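Local atomic coordinates of exoglucanase A (Cellulomonas fimi, PDB entry 7CBD), a protein that hydrolyses beta-1,4-glucosidic linkages of cellulose with inversion of anomeric configuration, releasing cellobiose from non-reducing chain ends, here represented by its family 6 catalytic domain. Residues V14-A22 with D65-A76; V45-W53 with F361-E369. All coordinates share one frame; numbering follows the deposited sequence.

Contact 1: residues V14-A22 with D65-A76; sequences VQYVNPTWA and DGNGLKFHLDNA
The phenol oxygen of Y16 reaches into the side of helix 69-83 and is gripped by two nitrogens one turn apart. ND1 of H72 lies 2.7 Å from Y16 OH in a hydrogen bond whose donor may be either group, and N75 ND2 donates to the same oxygen over 3.2 Å. The second bond is nearly straight (164°), and the Y16 ring lies almost coplanar with the amide of N75. H72, by contrast, meets the phenol rim to rim with the ring planes at 87°. Y16 extends toward the helix because its CG stands anti to the backbone N (chi1 175°), which also lays CD1 against the methyl of A76 at 3.7 Å.

Farther along, N18 OD1 approaches the edge of the imidazole, 3.2 Å from H72 CE1. N18 is the N-cap of helix 19-30, and its OD1 accepts from T20 N at 2.9 Å, the donor lying above the carbonyl plane; W21 N adds a weak bond. P19 CG rests 3.6 Å from N75 ND2, while this same nitrogen and N67 ND2 lie on opposite faces of the F71 ring, both offset toward its rim. Two waters each bridge T20 OG1 to N67, one through the backbone N and the other, weakly, through ND2.

Y16 also packs edge-to-face on F89 of strand 87-93, and H72 touches F89 and V52. The contact thus ties the start of helix 19-30 to helix 69-83, beside the parallel strands 52-54 and 87-93.

Contact 2: residues V45-W53 with F361-E369; sequences VAGQPTAVW and FVWIKPPGE
In the distorted beta/alpha barrel of glycoside hydrolase family 6, the loop leading into strand 52-54 here meets the loop leaving strand 358-362, which runs on toward D371, a predicted active-site residue. One direct backbone hydrogen bond joins the loops: A51 N donates to W363 O at 3.0 Å, and the same oxygen receives a CA-H...O contact from T50. Next to it, a water bridges P49 O and W363 N.

The W363 indole lies alongside this seam. T50 CG2 and V45 CG1 meet its edge, and Q48 CB comes to 3.5 Å from W363 CZ3, while P367 CG, from its own segment, lies on one face, offset toward the rim. Outside the pair, W363 NE1 bonds to R344 O.

At the other end, A51 CB packs on I364 CG2, and P366 CD sits 3.6 Å from W53 NE1. K365 NZ is hydrogen-bonded to S370 O and forms a long, weak ion pair with D371. With CG of W53 anti to its carbonyl carbon (chi1 -72°), the indole turns its N-H edge to the neighbouring loop: NE1 donates to I364 O at 2.8 Å and 162°, in the indole plane but well above the carbonyl plane.

How the contacts relate
The two contacts adjoin, with centres about 11 Å apart, and their segments alternate along the chain. W21 is the main joint: its NE1 lies 2.9 Å from P367 O, a probable hydrogen bond, while its six-membered ring packs against the backbone, CH2 being 3.2 Å from V45 O. Y16 O further packs on P49 CB at 3.0 Å. Both contacts reach the same mixed sheet, but their settings differ. Contact 1 lies partly buried, away from the annotated sites; contact 2 is buried and borders the predicted active site, its side chains coming, between nearest atoms, within about 3 Å of D371 (from K365) and about 8 Å of D149, the predicted proton donor (from W53).

Contact 1: residues V14-A22 with D65-A76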
ATOM      1  N   VAL A  14     -17.266  -5.883   7.659  1.00  8.54           N
ATOM      2  CA  VAL A  14     -16.832  -4.506   7.826  1.00  8.80           C
ATOM      3  C   VAL A  14     -15.321  -4.512   8.038  1.00  7.30           C
ATOM      4  O   VAL A  14     -14.715  -5.550   8.298  1.00  8.87           O
ATOM      5  CB  VAL A  14     -17.590  -3.820   8.997  1.00 11.38           C
ATOM      6  CG1 VAL A  14     -17.258  -4.483  10.319  1.00 11.18           C
ATOM      7  CG2 VAL A  14     -17.342  -2.328   9.047  1.00 16.95           C
ATOM      8  N   GLN A  15     -14.695  -3.341   7.935  1.00  7.50           N
ATOM      9  CA  GLN A  15     -13.270  -3.193   8.190  1.00  6.91           C
ATOM     10  C   GLN A  15     -13.027  -2.266   9.378  1.00  7.22           C
ATOM     11  O   GLN A  15     -13.768  -1.305   9.602  1.00  7.95           O
ATOM     12  CB  GLN A  15     -12.531  -2.665   6.956  1.00  7.28           C
ATOM     13  CG  GLN A  15     -12.632  -3.582   5.756  1.00  7.01           C
ATOM     14  CD  GLN A  15     -11.790  -3.080   4.597  1.00  6.53           C
ATOM     15  OE1 GLN A  15     -10.606  -2.781   4.759  1.00  7.31           O
ATOM     16  NE2 GLN A  15     -12.393  -2.987   3.422  1.00  8.39           N
ATOM     17  N   TYR A  16     -11.967  -2.554  10.131  1.00  6.64           N
ATOM     18  CA  TYR A  16     -11.614  -1.753  11.302  1.00  6.47           C
ATOM     19  C   TYR A  16     -11.307  -0.315  10.921  1.00  6.57           C
ATOM     20  O   TYR A  16     -10.558  -0.059   9.976  1.00  7.51           O
ATOM     21  CB  TYR A  16     -10.366  -2.348  11.948  1.00  7.25           C
ATOM     22  CG  TYR A  16      -9.792  -1.565  13.114  1.00  6.08           C
ATOM     23  CD1 TYR A  16     -10.456  -1.508  14.327  1.00  7.35           C
ATOM     24  CD2 TYR A  16      -8.560  -0.919  13.010  1.00  6.31           C
ATOM     25  CE1 TYR A  16      -9.929  -0.814  15.403  1.00  7.64           C
ATOM     26  CE2 TYR A  16      -8.017  -0.226  14.083  1.00  6.94           C
ATOM     27  CZ  TYR A  16      -8.706  -0.187  15.282  1.00  6.98           C
ATOM     28  OH  TYR A  16      -8.195   0.485  16.373  1.00  7.91           O
ATOM     29  N   VAL A  17     -11.850   0.621  11.694  1.00  6.37           N
ATOM     30  CA  VAL A  17     -11.520   2.037  11.570  1.00  5.83           C
ATOM     31  C   VAL A  17     -10.634   2.431  12.750  1.00  6.70           C
ATOM     32  O   VAL A  17     -11.002   2.215  13.914  1.00  7.22           O
ATOM     33  CB  VAL A  17     -12.789   2.900  11.481  1.00  6.80           C
ATOM     34  CG1 VAL A  17     -12.434   4.375  11.391  1.00  7.94           C
ATOM     35  CG2 VAL A  17     -13.611   2.480  10.274  1.00  8.06           C
ATOM     36  N   ASN A  18      -9.466   2.996  12.450  1.00  6.29           N
ATOM     37  CA  ASN A  18      -8.446   3.319  13.439  1.00  6.54           C
ATOM     38  C   ASN A  18      -8.763   4.663  14.084  1.00  7.33           C
ATOM     39  O   ASN A  18      -8.650   5.703  13.424  1.00  7.15           O
ATOM     40  CB  ASN A  18      -7.087   3.337  12.733  1.00  6.00           C
ATOM     41  CG  ASN A  18      -5.949   3.764  13.635  1.00  6.53           C
ATOM     42  OD1 ASN A  18      -6.149   4.125  14.795  1.00  7.96           O
ATOM     43  ND2 ASN A  18      -4.737   3.718  13.100  1.00  7.33           N
ATOM     44  N   PRO A  19      -9.155   4.691  15.364  1.00  7.41           N
ATOM     45  CA  PRO A  19      -9.547   5.973  15.976  1.00  7.74           C
ATOM     46  C   PRO A  19      -8.404   6.959  16.109  1.00  7.66           C
ATOM     47  O   PRO A  19      -8.654   8.170  16.157  1.00  8.12           O
ATOM     48  CB  PRO A  19     -10.102   5.561  17.344  1.00  9.32           C
ATOM     49  CG  PRO A  19      -9.402   4.282  17.646  1.00 10.16           C
ATOM     50  CD  PRO A  19      -9.200   3.577  16.327  1.00  8.54           C
ATOM     51  N   THR A  20      -7.157   6.484  16.174  1.00  7.27           N
ATOM     52  CA  THR A  20      -6.021   7.396  16.265  1.00  7.08           C
ATOM     53  C   THR A  20      -5.827   8.141  14.951  1.00  6.99           C
ATOM     54  O   THR A  20      -5.654   9.369  14.933  1.00  7.93           O
ATOM     55  CB  THR A  20      -4.767   6.610  16.644  1.00  7.92           C
ATOM     56  OG1 THR A  20      -5.039   5.832  17.817  1.00  8.87           O
ATOM     57  CG2 THR A  20      -3.584   7.548  16.918  1.00  9.32           C
ATOM     58  N   TRP A  21      -5.879   7.416  13.831  1.00  7.01           N
ATOM     59  CA  TRP A  21      -5.795   8.072  12.532  1.00  7.38           C
ATOM     60  C   TRP A  21      -7.025   8.939  12.282  1.00  6.93           C
ATOM     61  O   TRP A  21      -6.906  10.061  11.776  1.00  7.40           O
ATOM     62  CB  TRP A  21      -5.609   7.028  11.430  1.00  7.72           C
ATOM     63  CG  TRP A  21      -5.659   7.601  10.044  1.00  6.74           C
ATOM     64  CD1 TRP A  21      -4.638   8.199   9.355  1.00  7.33           C
ATOM     65  CD2 TRP A  21      -6.795   7.618   9.177  1.00  6.82           C
ATOM     66  NE1 TRP A  21      -5.082   8.596   8.110  1.00  7.05           N
ATOM     67  CE2 TRP A  21      -6.403   8.250   7.980  1.00  6.76           C
ATOM     68  CE3 TRP A  21      -8.118   7.172   9.303  1.00  7.00           C
ATOM     69  CZ2 TRP A  21      -7.280   8.428   6.909  1.00  7.08           C
ATOM     70  CZ3 TRP A  21      -8.984   7.354   8.245  1.00  7.90           C
ATOM     71  CH2 TRP A  21      -8.564   7.979   7.063  1.00  7.15           C
ATOM     72  N   ALA A  22      -8.208   8.460  12.677  1.00  7.22           N
ATOM     73  CA  ALA A  22      -9.407   9.274  12.522  1.00  7.52           C
ATOM     74  C   ALA A  22      -9.264  10.601  13.256  1.00  7.18           C
ATOM     75  O   ALA A  22      -9.662  11.651  12.736  1.00  8.28           O
ATOM     76  CB  ALA A  22     -10.632   8.510  13.025  1.00  8.86           C
ATOM     77  N   ASP A  65       3.764   7.404  17.803  1.00 18.62           N
ATOM     78  CA  ASP A  65       2.856   7.358  16.666  1.00 19.51           C
ATOM     79  C   ASP A  65       1.618   6.505  16.902  1.00 16.67           C
ATOM     80  O   ASP A  65       0.709   6.526  16.067  1.00 18.06           O
ATOM     81  CB  ASP A  65       3.587   6.828  15.424  1.00 24.29           C
ATOM     82  CG  ASP A  65       4.658   7.774  14.926  1.00 30.31           C
ATOM     83  OD1 ASP A  65       4.500   8.349  13.826  1.00 33.47           O
ATOM     84  OD2 ASP A  65       5.663   7.943  15.647  1.00 32.17           O
ATOM     85  N   GLY A  66       1.541   5.764  18.005  1.00 13.28           N
ATOM     86  CA  GLY A  66       0.396   4.887  18.187  1.00 11.76           C
ATOM     87  C   GLY A  66       0.365   4.257  19.561  1.00 11.30           C
ATOM     88  O   GLY A  66       1.342   4.289  20.314  1.00 11.36           O
ATOM     89  N   ASN A  67      -0.779   3.652  19.866  1.00 11.12           N
ATOM     90  CA  ASN A  67      -1.081   3.188  21.210  1.00 10.86           C
ATOM     91  C   ASN A  67      -0.826   1.701  21.420  1.00 10.22           C
ATOM     92  O   ASN A  67      -1.200   1.170  22.470  1.00 11.32           O
ATOM     93  CB  ASN A  67      -2.527   3.529  21.562  1.00 12.88           C
ATOM     94  CG  ASN A  67      -2.798   5.011  21.476  1.00 17.55           C
ATOM     95  OD1 ASN A  67      -1.894   5.829  21.658  1.00 19.73           O
ATOM     96  ND2 ASN A  67      -4.042   5.368  21.200  1.00 19.91           N
ATOM     97  N   GLY A  68      -0.211   1.022  20.460  1.00  8.31           N
ATOM     98  CA  GLY A  68       0.113  -0.381  20.596  1.00  6.97           C
ATOM     99  C   GLY A  68      -0.901  -1.289  19.919  1.00  7.43           C
ATOM    100  O   GLY A  68      -2.065  -0.936  19.703  1.00  7.33           O
ATOM    101  N   LEU A  69      -0.447  -2.502  19.607  1.00  6.78           N
ATOM    102  CA  LEU A  69      -1.283  -3.452  18.880  1.00  6.39           C
ATOM    103  C   LEU A  69      -2.491  -3.898  19.707  1.00  7.43           C
ATOM    104  O   LEU A  69      -3.592  -4.057  19.168  1.00  7.31           O
ATOM    105  CB  LEU A  69      -0.433  -4.643  18.442  1.00  7.24           C
ATOM    106  CG  LEU A  69      -1.163  -5.759  17.697  1.00  8.41           C
ATOM    107  CD1 LEU A  69      -1.916  -5.218  16.473  1.00  9.29           C
ATOM    108  CD2 LEU A  69      -0.174  -6.845  17.301  1.00  9.55           C
ATOM    109  N   LYS A  70      -2.314  -4.109  21.014  1.00  7.42           N
ATOM    110  CA  LYS A  70      -3.434  -4.581  21.825  1.00  7.35           C
ATOM    111  C   LYS A  70      -4.588  -3.584  21.804  1.00  7.57           C
ATOM    112  O   LYS A  70      -5.758  -3.976  21.724  1.00  7.90           O
ATOM    113  CB  LYS A  70      -2.987  -4.840  23.263  1.00  9.26           C
ATOM    114  CG  LYS A  70      -4.154  -5.169  24.208  1.00 11.91           C
ATOM    115  CD  LYS A  70      -3.647  -5.609  25.582  1.00 13.28           C
ATOM    116  CE  LYS A  70      -4.620  -5.279  26.716  1.00 17.48           C
ATOM    117  NZ  LYS A  70      -5.993  -5.796  26.523  1.00 17.49           N
ATOM    118  N   PHE A  71      -4.271  -2.287  21.882  1.00  7.24           N
ATOM    119  CA  PHE A  71      -5.278  -1.235  21.784  1.00  7.76           C
ATOM    120  C   PHE A  71      -6.156  -1.438  20.557  1.00  7.03           C
ATOM    121  O   PHE A  71      -7.389  -1.439  20.651  1.00  7.49           O
ATOM    122  CB  PHE A  71      -4.548   0.115  21.742  1.00  8.44           C
ATOM    123  CG  PHE A  71      -5.409   1.293  21.356  1.00  9.09           C
ATOM    124  CD1 PHE A  71      -6.261   1.888  22.276  1.00 10.25           C
ATOM    125  CD2 PHE A  71      -5.315   1.846  20.088  1.00 10.16           C
ATOM    126  CE1 PHE A  71      -7.025   2.998  21.926  1.00 11.02           C
ATOM    127  CE2 PHE A  71      -6.074   2.953  19.730  1.00 10.71           C
ATOM    128  CZ  PHE A  71      -6.931   3.527  20.649  1.00 10.62           C
ATOM    129  N   HIS A  72      -5.534  -1.657  19.396  1.00  7.51           N
ATOM    130  CA  HIS A  72      -6.296  -1.814  18.158  1.00  6.76           C
ATOM    131  C   HIS A  72      -7.097  -3.110  18.131  1.00  6.96           C
ATOM    132  O   HIS A  72      -8.243  -3.124  17.666  1.00  7.90           O
ATOM    133  CB  HIS A  72      -5.362  -1.721  16.955  1.00  7.15           C
ATOM    134  CG  HIS A  72      -4.750  -0.372  16.799  1.00  7.40           C
ATOM    135  ND1 HIS A  72      -5.483   0.741  16.449  1.00  8.58           N
ATOM    136  CD2 HIS A  72      -3.481   0.056  16.993  1.00  8.76           C
ATOM    137  CE1 HIS A  72      -4.687   1.793  16.410  1.00  8.43           C
ATOM    138  NE2 HIS A  72      -3.468   1.406  16.743  1.00  9.09           N
ATOM    139  N   LEU A  73      -6.512  -4.212  18.601  1.00  7.28           N
ATOM    140  CA  LEU A  73      -7.245  -5.476  18.619  1.00  7.28           C
ATOM    141  C   LEU A  73      -8.473  -5.386  19.521  1.00  5.89           C
ATOM    142  O   LEU A  73      -9.565  -5.847  19.153  1.00  7.12           O
ATOM    143  CB  LEU A  73      -6.322  -6.612  19.047  1.00  7.68           C
ATOM    144  CG  LEU A  73      -5.195  -6.912  18.062  1.00  7.54           C
ATOM    145  CD1 LEU A  73      -4.158  -7.793  18.729  1.00  8.40           C
ATOM    146  CD2 LEU A  73      -5.756  -7.593  16.831  1.00  8.00           C
ATOM    147  N   ASP A  74      -8.318  -4.777  20.701  1.00  6.46           N
ATOM    148  CA  ASP A  74      -9.460  -4.568  21.589  1.00  7.10           C
ATOM    149  C   ASP A  74     -10.511  -3.672  20.940  1.00  6.85           C
ATOM    150  O   ASP A  74     -11.716  -3.943  21.035  1.00  7.76           O
ATOM    151  CB  ASP A  74      -8.995  -3.946  22.904  1.00  8.39           C
ATOM    152  CG  ASP A  74      -8.164  -4.892  23.752  1.00  9.72           C
ATOM    153  OD1 ASP A  74      -8.223  -6.129  23.550  1.00 10.56           O
ATOM    154  OD2 ASP A  74      -7.446  -4.378  24.643  1.00 10.57           O
ATOM    155  N   ASN A  75     -10.077  -2.588  20.286  1.00  7.07           N
ATOM    156  CA  ASN A  75     -11.025  -1.732  19.575  1.00  7.75           C
ATOM    157  C   ASN A  75     -11.747  -2.515  18.494  1.00  6.99           C
ATOM    158  O   ASN A  75     -12.951  -2.332  18.280  1.00  7.81           O
ATOM    159  CB  ASN A  75     -10.307  -0.560  18.913  1.00  7.99           C
ATOM    160  CG  ASN A  75      -9.677   0.389  19.897  1.00  9.75           C
ATOM    161  OD1 ASN A  75     -10.013   0.405  21.081  1.00 10.41           O
ATOM    162  ND2 ASN A  75      -8.740   1.199  19.403  1.00 10.25           N
ATOM    163  N   ALA A  76     -11.010  -3.360  17.769  1.00  6.77           N
ATOM    164  CA  ALA A  76     -11.609  -4.138  16.694  1.00  6.72           C
ATOM    165  C   ALA A  76     -12.678  -5.090  17.218  1.00  6.95           C
ATOM    166  O   ALA A  76     -13.730  -5.243  16.586  1.00  7.44           O
ATOM    167  CB  ALA A  76     -10.533  -4.895  15.915  1.00  6.87           C
TER
HETATM  168  O   HOH W   1      -2.817   4.089  17.891  1.00  9.46           O
HETATM  169  O   HOH W   2      -5.927   7.346  19.785  1.00 19.75           O

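Contact 2: residues V45-W53 with F361-E369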
ATOM      1  N   VAL A  45     -13.449  11.431   5.127  1.00  6.77           N
ATOM      2  CA  VAL A  45     -12.282  10.553   5.064  1.00  7.23           C
ATOM      3  C   VAL A  45     -12.026   9.890   6.413  1.00  7.38           C
ATOM      4  O   VAL A  45     -11.639   8.713   6.478  1.00  7.69           O
ATOM      5  CB  VAL A  45     -11.067  11.353   4.563  1.00  7.37           C
ATOM      6  CG1 VAL A  45      -9.773  10.556   4.704  1.00  7.08           C
ATOM      7  CG2 VAL A  45     -11.274  11.777   3.118  1.00  8.04           C
ATOM      8  N   ALA A  46     -12.249  10.626   7.508  1.00  7.81           N
ATOM      9  CA  ALA A  46     -11.972  10.123   8.856  1.00  8.20           C
ATOM     10  C   ALA A  46     -12.796   8.895   9.225  1.00  8.09           C
ATOM     11  O   ALA A  46     -12.424   8.166  10.155  1.00  9.63           O
ATOM     12  CB  ALA A  46     -12.213  11.231   9.885  1.00  8.99           C
ATOM     13  N   GLY A  47     -13.902   8.643   8.530  1.00  7.27           N
ATOM     14  CA  GLY A  47     -14.704   7.475   8.813  1.00  7.18           C
ATOM     15  C   GLY A  47     -14.278   6.216   8.097  1.00  6.97           C
ATOM     16  O   GLY A  47     -14.900   5.170   8.291  1.00  7.93           O
ATOM     17  N   GLN A  48     -13.229   6.277   7.277  1.00  7.22           N
ATOM     18  CA  GLN A  48     -12.847   5.142   6.444  1.00  7.06           C
ATOM     19  C   GLN A  48     -11.810   4.256   7.133  1.00  6.32           C
ATOM     20  O   GLN A  48     -11.025   4.732   7.955  1.00  6.44           O
ATOM     21  CB  GLN A  48     -12.286   5.647   5.120  1.00  8.16           C
ATOM     22  CG  GLN A  48     -13.355   6.347   4.299  1.00  9.31           C
ATOM     23  CD  GLN A  48     -14.512   5.415   4.005  1.00 10.63           C
ATOM     24  OE1 GLN A  48     -14.309   4.350   3.434  1.00 12.10           O
ATOM     25  NE2 GLN A  48     -15.722   5.788   4.430  1.00 12.65           N
ATOM     26  N   PRO A  49     -11.804   2.962   6.798  1.00  6.28           N
ATOM     27  CA  PRO A  49     -10.880   2.011   7.437  1.00  6.27           C
ATOM     28  C   PRO A  49      -9.494   2.049   6.800  1.00  6.36           C
ATOM     29  O   PRO A  49      -9.359   2.022   5.573  1.00  7.08           O
ATOM     30  CB  PRO A  49     -11.552   0.654   7.186  1.00  6.65           C
ATOM     31  CG  PRO A  49     -12.250   0.843   5.882  1.00  6.92           C
ATOM     32  CD  PRO A  49     -12.739   2.285   5.881  1.00  7.13           C
ATOM     33  N   THR A  50      -8.464   2.073   7.648  1.00  5.93           N
ATOM     34  CA  THR A  50      -7.069   2.060   7.227  1.00  5.41           C
ATOM     35  C   THR A  50      -6.316   0.996   8.017  1.00  5.82           C
ATOM     36  O   THR A  50      -6.710   0.618   9.124  1.00  6.98           O
ATOM     37  CB  THR A  50      -6.394   3.421   7.476  1.00  6.17           C
ATOM     38  OG1 THR A  50      -6.558   3.796   8.851  1.00  6.33           O
ATOM     39  CG2 THR A  50      -6.984   4.499   6.584  1.00  6.93           C
ATOM     40  N   ALA A  51      -5.210   0.526   7.448  1.00  5.14           N
ATOM     41  CA  ALA A  51      -4.418  -0.492   8.117  1.00  5.77           C
ATOM     42  C   ALA A  51      -3.565   0.117   9.220  1.00  5.69           C
ATOM     43  O   ALA A  51      -3.116   1.266   9.134  1.00  6.35           O
ATOM     44  CB  ALA A  51      -3.513  -1.214   7.123  1.00  6.22           C
ATOM     45  N   VAL A  52      -3.329  -0.682  10.256  1.00  5.60           N
ATOM     46  CA  VAL A  52      -2.404  -0.334  11.324  1.00  5.71           C
ATOM     47  C   VAL A  52      -1.049  -0.946  10.996  1.00  5.18           C
ATOM     48  O   VAL A  52      -0.943  -2.160  10.774  1.00  6.35           O
ATOM     49  CB  VAL A  52      -2.926  -0.832  12.682  1.00  6.58           C
ATOM     50  CG1 VAL A  52      -1.860  -0.651  13.754  1.00  8.13           C
ATOM     51  CG2 VAL A  52      -4.210  -0.097  13.039  1.00  7.13           C
ATOM     52  N   TRP A  53      -0.012  -0.112  10.964  1.00  5.77           N
ATOM     53  CA  TRP A  53       1.326  -0.540  10.563  1.00  6.32           C
ATOM     54  C   TRP A  53       2.163  -0.850  11.797  1.00  6.20           C
ATOM     55  O   TRP A  53       2.375   0.023  12.645  1.00  7.71           O
ATOM     56  CB  TRP A  53       2.027   0.556   9.759  1.00  6.51           C
ATOM     57  CG  TRP A  53       1.478   0.744   8.382  1.00  6.07           C
ATOM     58  CD1 TRP A  53       0.206   1.137   8.043  1.00  6.43           C
ATOM     59  CD2 TRP A  53       2.181   0.544   7.147  1.00  5.60           C
ATOM     60  NE1 TRP A  53       0.084   1.200   6.670  1.00  6.61           N
ATOM     61  CE2 TRP A  53       1.279   0.840   6.101  1.00  5.95           C
ATOM     62  CE3 TRP A  53       3.482   0.151   6.823  1.00  6.46           C
ATOM     63  CZ2 TRP A  53       1.639   0.737   4.758  1.00  5.79           C
ATOM     64  CZ3 TRP A  53       3.834   0.059   5.488  1.00  6.87           C
ATOM     65  CH2 TRP A  53       2.920   0.354   4.474  1.00  6.79           C
ATOM     66  N   PHE A 361     -11.096  -3.562  -2.171  1.00  6.49           N
ATOM     67  CA  PHE A 361     -10.216  -2.399  -2.131  1.00  6.18           C
ATOM     68  C   PHE A 361     -10.012  -2.038  -0.667  1.00  6.27           C
ATOM     69  O   PHE A 361     -10.952  -2.096   0.138  1.00  6.53           O
ATOM     70  CB  PHE A 361     -10.822  -1.204  -2.876  1.00  6.16           C
ATOM     71  CG  PHE A 361     -10.994  -1.430  -4.349  1.00  7.76           C
ATOM     72  CD1 PHE A 361     -10.046  -2.139  -5.069  1.00  7.45           C
ATOM     73  CD2 PHE A 361     -12.099  -0.920  -5.020  1.00  9.48           C
ATOM     74  CE1 PHE A 361     -10.199  -2.350  -6.425  1.00  8.87           C
ATOM     75  CE2 PHE A 361     -12.256  -1.125  -6.384  1.00  9.77           C
ATOM     76  CZ  PHE A 361     -11.309  -1.848  -7.084  1.00  9.49           C
ATOM     77  N   VAL A 362      -8.773  -1.674  -0.326  1.00  5.56           N
ATOM     78  CA  VAL A 362      -8.372  -1.385   1.044  1.00  5.46           C
ATOM     79  C   VAL A 362      -7.521  -0.126   1.027  1.00  5.03           C
ATOM     80  O   VAL A 362      -6.927   0.233   0.008  1.00  6.05           O
ATOM     81  CB  VAL A 362      -7.577  -2.557   1.665  1.00  5.72           C
ATOM     82  CG1 VAL A 362      -8.497  -3.711   2.005  1.00  7.28           C
ATOM     83  CG2 VAL A 362      -6.499  -3.022   0.691  1.00  6.64           C
ATOM     84  N   TRP A 363      -7.461   0.549   2.175  1.00  5.04           N
ATOM     85  CA  TRP A 363      -6.500   1.633   2.402  1.00  5.18           C
ATOM     86  C   TRP A 363      -5.438   1.070   3.335  1.00  5.23           C
ATOM     87  O   TRP A 363      -5.614   1.056   4.560  1.00  6.13           O
ATOM     88  CB  TRP A 363      -7.163   2.868   2.995  1.00  6.22           C
ATOM     89  CG  TRP A 363      -7.967   3.644   2.010  1.00  5.80           C
ATOM     90  CD1 TRP A 363      -8.203   3.332   0.696  1.00  5.83           C
ATOM     91  CD2 TRP A 363      -8.644   4.877   2.261  1.00  6.00           C
ATOM     92  NE1 TRP A 363      -8.985   4.313   0.116  1.00  6.12           N
ATOM     93  CE2 TRP A 363      -9.278   5.263   1.061  1.00  5.72           C
ATOM     94  CE3 TRP A 363      -8.780   5.690   3.391  1.00  6.24           C
ATOM     95  CZ2 TRP A 363     -10.036   6.432   0.960  1.00  6.89           C
ATOM     96  CZ3 TRP A 363      -9.535   6.846   3.292  1.00  6.86           C
ATOM     97  CH2 TRP A 363     -10.155   7.207   2.082  1.00  7.13           C
ATOM     98  N   ILE A 364      -4.344   0.580   2.755  1.00  5.56           N
ATOM     99  CA  ILE A 364      -3.262   0.057   3.576  1.00  5.72           C
ATOM    100  C   ILE A 364      -2.414   1.203   4.117  1.00  5.12           C
ATOM    101  O   ILE A 364      -2.319   1.408   5.329  1.00  6.12           O
ATOM    102  CB  ILE A 364      -2.435  -1.007   2.825  1.00  5.71           C
ATOM    103  CG1 ILE A 364      -3.324  -2.162   2.343  1.00  5.72           C
ATOM    104  CG2 ILE A 364      -1.342  -1.536   3.727  1.00  5.60           C
ATOM    105  CD1 ILE A 364      -4.108  -2.877   3.444  1.00  6.51           C
ATOM    106  N   LYS A 365      -1.826   1.998   3.232  1.00  5.80           N
ATOM    107  CA  LYS A 365      -1.210   3.246   3.676  1.00  5.88           C
ATOM    108  C   LYS A 365      -2.310   4.195   4.149  1.00  5.42           C
ATOM    109  O   LYS A 365      -3.312   4.364   3.448  1.00  7.09           O
ATOM    110  CB  LYS A 365      -0.466   3.884   2.512  1.00  7.35           C
ATOM    111  CG  LYS A 365       0.201   5.201   2.857  1.00  8.64           C
ATOM    112  CD  LYS A 365       1.419   4.992   3.744  1.00  9.82           C
ATOM    113  CE  LYS A 365       2.117   6.319   4.024  1.00 12.08           C
ATOM    114  NZ  LYS A 365       3.423   6.150   4.722  1.00 13.34           N
ATOM    115  N   PRO A 366      -2.174   4.829   5.314  1.00  5.63           N
ATOM    116  CA  PRO A 366      -3.214   5.779   5.764  1.00  5.86           C
ATOM    117  C   PRO A 366      -3.004   7.142   5.131  1.00  5.65           C
ATOM    118  O   PRO A 366      -1.935   7.753   5.306  1.00  6.06           O
ATOM    119  CB  PRO A 366      -3.006   5.841   7.287  1.00  6.25           C
ATOM    120  CG  PRO A 366      -2.118   4.633   7.624  1.00  6.89           C
ATOM    121  CD  PRO A 366      -1.234   4.513   6.402  1.00  5.53           C
ATOM    122  N   PRO A 367      -3.984   7.650   4.382  1.00  6.15           N
ATOM    123  CA  PRO A 367      -3.815   8.967   3.757  1.00  6.40           C
ATOM    124  C   PRO A 367      -3.453  10.029   4.782  1.00  6.72           C
ATOM    125  O   PRO A 367      -4.043  10.107   5.862  1.00  7.04           O
ATOM    126  CB  PRO A 367      -5.187   9.238   3.125  1.00  7.41           C
ATOM    127  CG  PRO A 367      -5.730   7.866   2.840  1.00  6.40           C
ATOM    128  CD  PRO A 367      -5.250   7.002   3.978  1.00  6.78           C
ATOM    129  N   GLY A 368      -2.463  10.853   4.430  1.00  5.83           N
ATOM    130  CA  GLY A 368      -1.974  11.896   5.299  1.00  6.88           C
ATOM    131  C   GLY A 368      -0.648  11.589   5.963  1.00  7.06           C
ATOM    132  O   GLY A 368       0.049  12.520   6.384  1.00  8.34           O
ATOM    133  N   GLU A 369      -0.274  10.312   6.062  1.00  5.89           N
ATOM    134  CA  GLU A 369       1.015   9.952   6.635  1.00  6.51           C
ATOM    135  C   GLU A 369       2.103  10.045   5.571  1.00  6.86           C
ATOM    136  O   GLU A 369       1.949   9.527   4.460  1.00  7.41           O
ATOM    137  CB  GLU A 369       0.949   8.540   7.219  1.00  7.47           C
ATOM    138  CG  GLU A 369       0.057   8.488   8.451  1.00  7.80           C
ATOM    139  CD  GLU A 369       0.025   7.146   9.150  1.00  8.35           C
ATOM    140  OE1 GLU A 369       0.754   6.216   8.750  1.00  9.41           O
ATOM    141  OE2 GLU A 369      -0.742   7.039  10.122  1.00  9.21           O
TER
HETATM  142  O   HOH W   3      -9.053  -0.488   4.287  1.00  8.19           O